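Local coordinates for protein membrane-anchored mycosin mycp1 (Mycobacterium thermoresistibile, PDB 4HVL) that probably acts as a subtilisin-like serine endopeptidase, a membrane-anchored mycosin that is an essential component of the ESX-1 (type VII) secretion system, at residues 85-90 and 162-167; 194-199 and 249-254. All coordinates share one frame; numbering follows the deposited sequence.

Contacts 1 and 2 are successive layers of packing in one subtilisin-type domain. Their centres lie about 16 Å apart. The helix of 162-167 packs against the helix of 194-199, and Ala-163 O comes 3.3 Å from Ala-199 CB. Contact 1 joins this helix pair to the loop after strand 82-86, at one edge of the parallel sheet. Contact 2 joins it to the loop before strand 256-261. In contact 1 the Phe-87 side chain is about 4 Å, between nearest atoms, from two zinc ligands: His-168, paired with Asp-15, and His-133, with Thr-134 and Glu-181. In contact 2 the Leu-254 side chain is about 5 Å from a bound zinc ion.

Contact 1: 85-90 and 162-167; sequences GDFVDA and LARAIV
Arg-164 NH1 is gripped by two backbone carbonyls of the N-terminal region, those of Glu-16 and Gly-18. Arg-164 NH1 also lies obliquely against the Phe-87 ring, 3.7 Å from Phe-87 CD2. The guanidinium and ring planes are 25° apart. The arginine chain bends at chi3 (-81°), which brings NH1 back toward the ring. Phe-87 fills the rest of the contact. Its ring lies against the helix, with Ala-165 CB over the centre of one face. Ala-165 CB is 3.6 Å from the centroid of the Phe-87 ring and 9° off the normal, a CH-pi contact. Phe-87 CZ also reaches Ala-165 CA, at 3.4 Å.

The turn after strand 82-86, which carries Phe-87, is held by the preceding Asp-86. Val-88 N meets Asp-86 OD1 on the anti side at 3.0 Å, an Asx turn. Asp-89 N meets Asp-86 OD1 from well above the carboxylate plane at 2.9 Å, an Asx motif. Both come from the same face. Asp-86 OD2 forms a salt bridge with Arg-132. Leu-131 touches the Phe-87 side chain. The contact thus packs the end of edge strand 82-86 against helix 154-171, the connecting helix of a beta-alpha-beta crossover in the subtilisin fold.

Contact 2: 194-199 and 249-254; sequences TGVGAA and AWYSPL. With IMD (imidazole), chain K.
Tyr-251 lays one face of its ring on the backbone of helix 194-206 at Gly-197. Gly-197 CA is 3.8 Å from the Tyr-251 ring centroid and 29° off the normal, a CH-pi contact. The approach favours the outer half of the ring: Tyr-251 CE1 is 3.4 Å from Gly-197 CA. With no side chain at Gly-197, the aromatic ring can settle directly on the helix.

Val-196 crosses Tyr-251 at about a right angle. Val-196 CG1, anti to the backbone N (chi1 177°), comes obliquely to the ring and meets Tyr-251 CE2 at 3.6 Å. The Val-196 side chain also touches Ala-163 of helix 154-171 and Ser-247. The opposite face of the tyrosine is met by its own neighbour. Trp-250 CD1 lies 3.6 Å above the plane of the Tyr-251 ring, offset toward the rim. The ring thus lies between the helix backbone on one face and Trp-250 CD1 on the other.

The phenol end is also fixed. Tyr-251 OH is hydrogen-bonded to Glu-193 OE1, just before the helix, which ties the far end of the ring to the helix start. Leu-254 adds a looser apolar contact, its CD1 4.4 Å from Gly-197 O. Its CD2 faces a bound imidazole, probably from the crystallisation liquor. Imidazole N3 makes a weak hydrogen bond to Pro-253 O, at 2.8 Å. Leu-254 N bonds to Tyr-251 O at 2.9 Å, closing a type VIa beta turn with cis Pro-253 at its third position. Leu-254 also touches His-205 further along the helix, a zinc-binding residue in a structure of this protein.

The arrangement is aromatic packing of the loop between strands 244-247 and 256-261 onto helix 194-206, the connecting helix of a beta-alpha-beta crossover in the parallel sheet of the subtilisin fold.

Contact 1: 85-90 and 162-167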
ATOM      1  N   GLY A  85      14.148  -3.410  -7.853  1.00 18.22           N
ATOM      2  CA  GLY A  85      13.721  -3.530  -9.243  1.00 18.29           C
ATOM      3  C   GLY A  85      12.754  -2.453  -9.724  1.00 17.84           C
ATOM      4  O   GLY A  85      12.081  -1.765  -8.927  1.00 17.34           O
ATOM      5  N   ASP A  86      12.708  -2.319 -11.047  1.00 17.94           N
ATOM      6  CA  ASP A  86      11.909  -1.312 -11.737  1.00 17.48           C
ATOM      7  C   ASP A  86      11.003  -1.996 -12.743  1.00 17.26           C
ATOM      8  O   ASP A  86      11.469  -2.773 -13.585  1.00 16.80           O
ATOM      9  CB  ASP A  86      12.855  -0.353 -12.445  1.00 18.03           C
ATOM     10  CG  ASP A  86      12.264   1.018 -12.666  1.00 18.39           C
ATOM     11  OD1 ASP A  86      11.052   1.155 -12.908  1.00 18.86           O
ATOM     12  OD2 ASP A  86      13.042   1.989 -12.652  1.00 19.96           O
ATOM     13  N   PHE A  87       9.714  -1.693 -12.650  1.00 16.83           N
ATOM     14  CA  PHE A  87       8.699  -2.219 -13.557  1.00 17.14           C
ATOM     15  C   PHE A  87       8.077  -1.104 -14.394  1.00 17.36           C
ATOM     16  O   PHE A  87       7.079  -1.311 -15.041  1.00 17.07           O
ATOM     17  CB  PHE A  87       7.662  -2.985 -12.737  1.00 17.04           C
ATOM     18  CG  PHE A  87       8.248  -4.181 -12.023  1.00 16.93           C
ATOM     19  CD1 PHE A  87       9.075  -4.017 -10.939  1.00 16.53           C
ATOM     20  CD2 PHE A  87       8.007  -5.454 -12.477  1.00 17.24           C
ATOM     21  CE1 PHE A  87       9.654  -5.103 -10.317  1.00 16.66           C
ATOM     22  CE2 PHE A  87       8.576  -6.557 -11.847  1.00 17.33           C
ATOM     23  CZ  PHE A  87       9.390  -6.373 -10.760  1.00 17.10           C
ATOM     24  N   VAL A  88       8.712   0.069 -14.391  1.00 18.10           N
ATOM     25  CA  VAL A  88       8.331   1.229 -15.225  1.00 18.34           C
ATOM     26  C   VAL A  88       9.413   1.499 -16.253  1.00 18.82           C
ATOM     27  O   VAL A  88       9.178   1.453 -17.481  1.00 18.94           O
ATOM     28  CB  VAL A  88       8.113   2.467 -14.319  1.00 18.20           C
ATOM     29  CG1 VAL A  88       7.870   3.738 -15.131  1.00 18.56           C
ATOM     30  CG2 VAL A  88       6.950   2.182 -13.384  1.00 18.12           C
ATOM     31  N   ASP A  89      10.614   1.768 -15.755  1.00 19.09           N
ATOM     32  CA  ASP A  89      11.769   1.932 -16.619  1.00 19.35           C
ATOM     33  C   ASP A  89      12.512   0.597 -16.723  1.00 19.97           C
ATOM     34  O   ASP A  89      12.998   0.035 -15.736  1.00 19.62           O
ATOM     35  CB  ASP A  89      12.679   3.029 -16.109  1.00 19.29           C
ATOM     36  CG  ASP A  89      13.675   3.495 -17.154  1.00 20.15           C
ATOM     37  OD1 ASP A  89      14.280   2.645 -17.848  1.00 20.69           O
ATOM     38  OD2 ASP A  89      13.866   4.729 -17.280  1.00 20.66           O
ATOM     39  N   ALA A  90      12.618   0.112 -17.947  1.00 21.16           N
ATOM     40  CA  ALA A  90      13.201  -1.187 -18.202  1.00 21.67           C
ATOM     41  C   ALA A  90      14.665  -1.277 -17.768  1.00 22.07           C
ATOM     42  O   ALA A  90      15.138  -2.361 -17.515  1.00 23.17           O
ATOM     43  CB  ALA A  90      13.053  -1.545 -19.662  1.00 22.32           C
ATOM     44  N   LEU A 162       2.485  -5.885 -12.170  1.00 15.33           N
ATOM     45  CA  LEU A 162       2.318  -6.048 -10.749  1.00 15.24           C
ATOM     46  C   LEU A 162       2.480  -7.503 -10.307  1.00 15.18           C
ATOM     47  O   LEU A 162       3.111  -7.779  -9.291  1.00 14.41           O
ATOM     48  CB  LEU A 162       0.931  -5.564 -10.319  1.00 15.44           C
ATOM     49  CG  LEU A 162       0.726  -5.697  -8.818  1.00 15.59           C
ATOM     50  CD1 LEU A 162       1.673  -4.760  -8.073  1.00 15.70           C
ATOM     51  CD2 LEU A 162      -0.724  -5.434  -8.455  1.00 15.93           C
ATOM     52  N   ALA A 163       1.885  -8.431 -11.056  1.00 15.58           N
ATOM     53  CA  ALA A 163       1.977  -9.828 -10.697  1.00 15.70           C
ATOM     54  C   ALA A 163       3.442 -10.243 -10.656  1.00 15.73           C
ATOM     55  O   ALA A 163       3.869 -10.887  -9.715  1.00 16.23           O
ATOM     56  CB  ALA A 163       1.198 -10.694 -11.666  1.00 16.26           C
ATOM     57  N   ARG A 164       4.220  -9.844 -11.655  1.00 15.79           N
ATOM     58  CA  ARG A 164       5.654 -10.154 -11.652  1.00 15.71           C
ATOM     59  C   ARG A 164       6.395  -9.464 -10.490  1.00 15.63           C
ATOM     60  O   ARG A 164       7.332 -10.027  -9.899  1.00 15.57           O
ATOM     61  CB  ARG A 164       6.303  -9.771 -12.987  1.00 15.69           C
ATOM     62  CG  ARG A 164       5.849 -10.623 -14.163  1.00 16.20           C
ATOM     63  CD  ARG A 164       6.627 -10.340 -15.448  1.00 16.42           C
ATOM     64  NE  ARG A 164       6.132  -9.149 -16.151  1.00 16.59           N
ATOM     65  CZ  ARG A 164       6.695  -7.936 -16.145  1.00 16.32           C
ATOM     66  NH1 ARG A 164       7.798  -7.673 -15.461  1.00 16.06           N
ATOM     67  NH2 ARG A 164       6.118  -6.952 -16.829  1.00 16.71           N
ATOM     68  N   ALA A 165       6.003  -8.232 -10.179  1.00 15.51           N
ATOM     69  CA  ALA A 165       6.642  -7.504  -9.097  1.00 15.51           C
ATOM     70  C   ALA A 165       6.423  -8.188  -7.745  1.00 15.15           C
ATOM     71  O   ALA A 165       7.306  -8.145  -6.875  1.00 14.82           O
ATOM     72  CB  ALA A 165       6.143  -6.051  -9.050  1.00 15.48           C
ATOM     73  N   ILE A 166       5.265  -8.810  -7.563  1.00 14.96           N
ATOM     74  CA  ILE A 166       4.971  -9.513  -6.314  1.00 15.54           C
ATOM     75  C   ILE A 166       5.845 -10.773  -6.244  1.00 16.21           C
ATOM     76  O   ILE A 166       6.451 -11.041  -5.199  1.00 16.23           O
ATOM     77  CB  ILE A 166       3.459  -9.838  -6.183  1.00 15.63           C
ATOM     78  CG1 ILE A 166       2.650  -8.547  -6.025  1.00 15.60           C
ATOM     79  CG2 ILE A 166       3.191 -10.713  -4.979  1.00 16.01           C
ATOM     80  CD1 ILE A 166       1.173  -8.684  -6.353  1.00 16.13           C
ATOM     81  N   VAL A 167       5.952 -11.511  -7.364  1.00 16.35           N
ATOM     82  CA  VAL A 167       6.846 -12.680  -7.428  1.00 16.92           C
ATOM     83  C   VAL A 167       8.278 -12.253  -7.080  1.00 17.00           C
ATOM     84  O   VAL A 167       8.939 -12.839  -6.189  1.00 16.93           O
ATOM     85  CB  VAL A 167       6.794 -13.397  -8.810  1.00 17.16           C
ATOM     86  CG1 VAL A 167       7.870 -14.464  -8.931  1.00 17.77           C
ATOM     87  CG2 VAL A 167       5.435 -14.060  -9.008  1.00 17.60           C
TER

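Contact 2: 194-199 and 249-254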
ATOM      1  N   THR A 194      -5.453 -13.452 -13.240  1.00 22.53           N
ATOM      2  CA  THR A 194      -5.118 -14.750 -12.631  1.00 22.66           C
ATOM      3  C   THR A 194      -3.691 -14.774 -12.068  1.00 21.38           C
ATOM      4  O   THR A 194      -3.443 -15.281 -10.963  1.00 20.98           O
ATOM      5  CB  THR A 194      -5.349 -15.850 -13.723  1.00 24.31           C
ATOM      6  OG1 THR A 194      -6.763 -15.963 -13.935  1.00 26.23           O
ATOM      7  CG2 THR A 194      -4.849 -17.199 -13.310  1.00 24.58           C
ATOM      8  N   GLY A 195      -2.768 -14.175 -12.813  1.00 20.47           N
ATOM      9  CA  GLY A 195      -1.397 -14.036 -12.372  1.00 19.87           C
ATOM     10  C   GLY A 195      -1.217 -13.262 -11.090  1.00 18.99           C
ATOM     11  O   GLY A 195      -0.311 -13.582 -10.320  1.00 18.32           O
ATOM     12  N   VAL A 196      -2.051 -12.244 -10.845  1.00 18.79           N
ATOM     13  CA  VAL A 196      -1.910 -11.461  -9.625  1.00 18.36           C
ATOM     14  C   VAL A 196      -2.251 -12.328  -8.422  1.00 17.75           C
ATOM     15  O   VAL A 196      -1.514 -12.352  -7.435  1.00 17.54           O
ATOM     16  CB  VAL A 196      -2.737 -10.150  -9.641  1.00 18.55           C
ATOM     17  CG1 VAL A 196      -2.621  -9.406  -8.304  1.00 17.85           C
ATOM     18  CG2 VAL A 196      -2.296  -9.258 -10.793  1.00 19.39           C
ATOM     19  N   GLY A 197      -3.355 -13.049  -8.531  1.00 17.89           N
ATOM     20  CA  GLY A 197      -3.791 -13.974  -7.504  1.00 17.88           C
ATOM     21  C   GLY A 197      -2.755 -15.040  -7.238  1.00 17.57           C
ATOM     22  O   GLY A 197      -2.475 -15.353  -6.096  1.00 17.44           O
ATOM     23  N   ALA A 198      -2.168 -15.576  -8.296  1.00 17.82           N
ATOM     24  CA  ALA A 198      -1.155 -16.612  -8.142  1.00 17.48           C
ATOM     25  C   ALA A 198       0.087 -16.038  -7.466  1.00 16.94           C
ATOM     26  O   ALA A 198       0.709 -16.715  -6.625  1.00 17.28           O
ATOM     27  CB  ALA A 198      -0.804 -17.224  -9.488  1.00 18.06           C
ATOM     28  N   ALA A 199       0.446 -14.794  -7.801  1.00 16.57           N
ATOM     29  CA  ALA A 199       1.624 -14.156  -7.213  1.00 16.30           C
ATOM     30  C   ALA A 199       1.409 -13.886  -5.736  1.00 16.32           C
ATOM     31  O   ALA A 199       2.298 -14.121  -4.933  1.00 16.50           O
ATOM     32  CB  ALA A 199       1.961 -12.871  -7.938  1.00 16.40           C
ATOM     33  N   ALA A 249      -6.322  -5.492  -3.879  1.00 15.37           N
ATOM     34  CA  ALA A 249      -7.144  -5.326  -2.651  1.00 15.49           C
ATOM     35  C   ALA A 249      -8.159  -6.451  -2.438  1.00 15.60           C
ATOM     36  O   ALA A 249      -8.398  -6.868  -1.288  1.00 15.62           O
ATOM     37  CB  ALA A 249      -7.874  -3.983  -2.687  1.00 15.49           C
ATOM     38  N   TRP A 250      -8.766  -6.898  -3.542  1.00 15.90           N
ATOM     39  CA  TRP A 250      -9.846  -7.860  -3.525  1.00 16.18           C
ATOM     40  C   TRP A 250      -9.456  -9.291  -3.278  1.00 16.46           C
ATOM     41  O   TRP A 250     -10.335 -10.134  -3.208  1.00 16.47           O
ATOM     42  CB  TRP A 250     -10.704  -7.750  -4.798  1.00 16.61           C
ATOM     43  CG  TRP A 250     -10.183  -8.379  -6.077  1.00 17.20           C
ATOM     44  CD1 TRP A 250      -8.895  -8.395  -6.531  1.00 17.50           C
ATOM     45  CD2 TRP A 250     -10.958  -9.051  -7.074  1.00 17.80           C
ATOM     46  NE1 TRP A 250      -8.820  -9.035  -7.726  1.00 17.62           N
ATOM     47  CE2 TRP A 250     -10.066  -9.456  -8.090  1.00 17.84           C
ATOM     48  CE3 TRP A 250     -12.317  -9.376  -7.191  1.00 18.09           C
ATOM     49  CZ2 TRP A 250     -10.483 -10.164  -9.225  1.00 18.67           C
ATOM     50  CZ3 TRP A 250     -12.746 -10.077  -8.319  1.00 18.74           C
ATOM     51  CH2 TRP A 250     -11.833 -10.461  -9.329  1.00 19.28           C
ATOM     52  N   TYR A 251      -8.162  -9.574  -3.152  1.00 16.89           N
ATOM     53  CA  TYR A 251      -7.686 -10.914  -2.817  1.00 17.90           C
ATOM     54  C   TYR A 251      -7.735 -11.196  -1.312  1.00 18.33           C
ATOM     55  O   TYR A 251      -7.273 -12.231  -0.874  1.00 18.85           O
ATOM     56  CB  TYR A 251      -6.260 -11.150  -3.377  1.00 18.16           C
ATOM     57  CG  TYR A 251      -6.259 -11.310  -4.884  1.00 18.33           C
ATOM     58  CD1 TYR A 251      -6.779 -12.454  -5.472  1.00 19.01           C
ATOM     59  CD2 TYR A 251      -5.793 -10.305  -5.721  1.00 18.14           C
ATOM     60  CE1 TYR A 251      -6.811 -12.603  -6.846  1.00 19.39           C
ATOM     61  CE2 TYR A 251      -5.829 -10.444  -7.094  1.00 18.31           C
ATOM     62  CZ  TYR A 251      -6.336 -11.600  -7.650  1.00 19.14           C
ATOM     63  OH  TYR A 251      -6.382 -11.767  -9.021  1.00 19.34           O
ATOM     64  N   SER A 252      -8.329 -10.304  -0.523  1.00 18.81           N
ATOM     65  CA  SER A 252      -8.513 -10.566   0.913  1.00 19.69           C
ATOM     66  C   SER A 252      -9.238 -11.901   1.125  1.00 19.93           C
ATOM     67  O   SER A 252     -10.214 -12.154   0.467  1.00 19.50           O
ATOM     68  CB  SER A 252      -9.324  -9.434   1.552  1.00 20.11           C
ATOM     69  OG  SER A 252      -9.265  -9.521   2.967  1.00 21.35           O
ATOM     70  N   PRO A 253      -8.806 -12.731   2.089  1.00 20.72           N
ATOM     71  CA  PRO A 253      -7.853 -12.469   3.178  1.00 21.03           C
ATOM     72  C   PRO A 253      -6.409 -12.864   2.884  1.00 21.46           C
ATOM     73  O   PRO A 253      -5.560 -12.836   3.796  1.00 21.92           O
ATOM     74  CB  PRO A 253      -8.420 -13.304   4.324  1.00 21.55           C
ATOM     75  CG  PRO A 253      -9.060 -14.482   3.644  1.00 21.91           C
ATOM     76  CD  PRO A 253      -9.502 -14.021   2.280  1.00 21.30           C
ATOM     77  N   LEU A 254      -6.103 -13.222   1.640  1.00 21.77           N
ATOM     78  CA  LEU A 254      -4.698 -13.465   1.270  1.00 22.68           C
ATOM     79  C   LEU A 254      -3.852 -12.242   1.531  1.00 21.59           C
ATOM     80  O   LEU A 254      -2.691 -12.354   1.897  1.00 21.95           O
ATOM     81  CB  LEU A 254      -4.553 -13.819  -0.215  1.00 23.65           C
ATOM     82  CG  LEU A 254      -4.850 -15.225  -0.647  1.00 25.13           C
ATOM     83  CD1 LEU A 254      -4.327 -15.393  -2.078  1.00 25.72           C
ATOM     84  CD2 LEU A 254      -4.206 -16.230   0.290  1.00 26.14           C
TER
HETATM   85  N1  IMD K 510      -3.534 -16.680   4.367  1.00 22.29           N
HETATM   86  C2  IMD K 510      -4.191 -15.533   4.173  1.00 22.59           C
HETATM   87  N3  IMD K 510      -3.415 -14.519   4.618  1.00 22.58           N
HETATM   88  C4  IMD K 510      -2.261 -15.031   5.074  1.00 23.15           C
HETATM   89  C5  IMD K 510      -2.342 -16.401   4.938  1.00 23.28           C